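Local atomic coordinates of Ras-interacting protein 1 (Homo sapiens, PDB entry 5KHO), a protein that regulates GTPase signalling, cell architecture and adhesion in endothelial cells, and is required for blood vessels to form. Residues R40-A43 and R44-V47. Numbering follows the deposited sequence.
Sequences RSTA and RELV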
loop_
_atom_site.group_PDB
_atom_site.type_symbol
_atom_site.label_atom_id
_atom_site.label_comp_id
_atom_site.label_asym_id
_atom_site.label_seq_id
_atom_site.Cartn_x
_atom_site.Cartn_y
_atom_site.Cartn_z
ATOM N N ARG B 40 7.271 8.474 -15.230
ATOM C CA ARG B 40 6.448 9.619 -15.639
ATOM C C ARG B 40 5.113 9.239 -16.292
ATOM O O ARG B 40 4.223 10.088 -16.429
ATOM C CB ARG B 40 7.244 10.541 -16.567
ATOM C CG ARG B 40 7.987 11.667 -15.859
ATOM C CD ARG B 40 9.245 12.118 -16.605
ATOM N NE ARG B 40 9.111 12.153 -18.073
ATOM C CZ ARG B 40 8.500 13.105 -18.786
ATOM N NH1 ARG B 40 8.461 13.006 -20.108
ATOM N NH2 ARG B 40 7.920 14.150 -18.201
ATOM N N SER B 41 4.980 7.975 -16.695
ATOM C CA SER B 41 3.735 7.454 -17.261
ATOM C C SER B 41 2.569 7.724 -16.311
ATOM O O SER B 41 2.659 7.423 -15.116
ATOM C CB SER B 41 3.865 5.956 -17.543
ATOM O OG SER B 41 4.702 5.724 -18.658
ATOM N N THR B 42 1.507 8.332 -16.848
ATOM C CA THR B 42 0.281 8.640 -16.085
ATOM C C THR B 42 -0.740 7.518 -16.218
ATOM O O THR B 42 -0.664 6.720 -17.153
ATOM C CB THR B 42 -0.394 9.961 -16.532
ATOM O OG1 THR B 42 -0.922 9.810 -17.853
ATOM C CG2 THR B 42 0.572 11.155 -16.482
ATOM N N ALA B 43 -1.687 7.464 -15.280
ATOM C CA ALA B 43 -2.783 6.487 -15.307
ATOM C C ALA B 43 -3.609 6.555 -16.598
ATOM O O ALA B 43 -3.921 5.514 -17.174
ATOM C CB ALA B 43 -3.677 6.660 -14.096
ATOM N N ARG B 44 -3.937 7.773 -17.055
ATOM C CA ARG B 44 -4.761 7.970 -18.262
ATOM C C ARG B 44 -4.047 7.477 -19.526
ATOM O O ARG B 44 -4.672 6.853 -20.395
ATOM C CB ARG B 44 -5.205 9.431 -18.422
ATOM C CG ARG B 44 -6.564 9.589 -19.101
ATOM C CD ARG B 44 -6.601 10.781 -20.043
ATOM N NE ARG B 44 -7.940 11.025 -20.586
ATOM C CZ ARG B 44 -8.201 11.702 -21.708
ATOM N NH1 ARG B 44 -7.218 12.212 -22.445
ATOM N NH2 ARG B 44 -9.458 11.869 -22.107
ATOM N N GLU B 45 -2.743 7.748 -19.606
ATOM C CA GLU B 45 -1.888 7.192 -20.647
ATOM C C GLU B 45 -1.957 5.667 -20.687
ATOM O O GLU B 45 -2.042 5.081 -21.768
ATOM C CB GLU B 45 -0.439 7.630 -20.456
ATOM C CG GLU B 45 -0.109 8.997 -21.032
ATOM C CD GLU B 45 1.252 9.514 -20.595
ATOM O OE1 GLU B 45 2.044 8.745 -19.996
ATOM O OE2 GLU B 45 1.536 10.704 -20.852
ATOM N N LEU B 46 -1.936 5.032 -19.518
ATOM C CA LEU B 46 -1.956 3.572 -19.453
ATOM C C LEU B 46 -3.336 2.969 -19.702
ATOM O O LEU B 46 -3.422 1.863 -20.229
ATOM C CB LEU B 46 -1.331 3.046 -18.155
ATOM C CG LEU B 46 0.131 3.398 -17.840
ATOM C CD1 LEU B 46 0.562 2.578 -16.643
ATOM C CD2 LEU B 46 1.103 3.176 -18.997
ATOM N N VAL B 47 -4.399 3.692 -19.340
ATOM C CA VAL B 47 -5.775 3.275 -19.657
ATOM C C VAL B 47 -5.946 3.239 -21.181
ATOM O O VAL B 47 -6.477 2.261 -21.734
ATOM C CB VAL B 47 -6.847 4.159 -18.956
ATOM C CG1 VAL B 47 -8.251 3.845 -19.449
ATOM C CG2 VAL B 47 -6.810 3.959 -17.448
#
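One face of the E45 carboxylate is covered by T42, whose backbone N-H comes down on OE1 at 3.2 Å (N to OE1). The approach is steep, 62° from the carboxylate plane, yet the bond is nearly straight. OG1 of T42 lies over the same face, 3.5 Å from CD of E45, while CA of S41 comes in beyond OE1, nearer the plane. In return, E45 N donates to T42 OG1 at 3.3 Å, the side chains crossing at about a right angle. With chi1 at 68°, OG1 stands between the backbone N and the carbonyl carbon of T42, where E45 N can reach it. This reciprocal pair is a capping box, with T42 as N-cap of helix 43-54 in the Ras-associating domain, a ubiquitin-like fold. Putting alanine in place of T42 removes OG1, which would probably leave the E45 N-H without that acceptor and E45 held in this box by the backbone N-H alone. Helical bonding starts at once, L46 N to T42 O at 3.2 Å and V47 N to A43 O at 2.9 Å. L46 and V47 reach on to L75 of strand 73-80. NH2 of R44 forms a salt bridge with OD1 of D71.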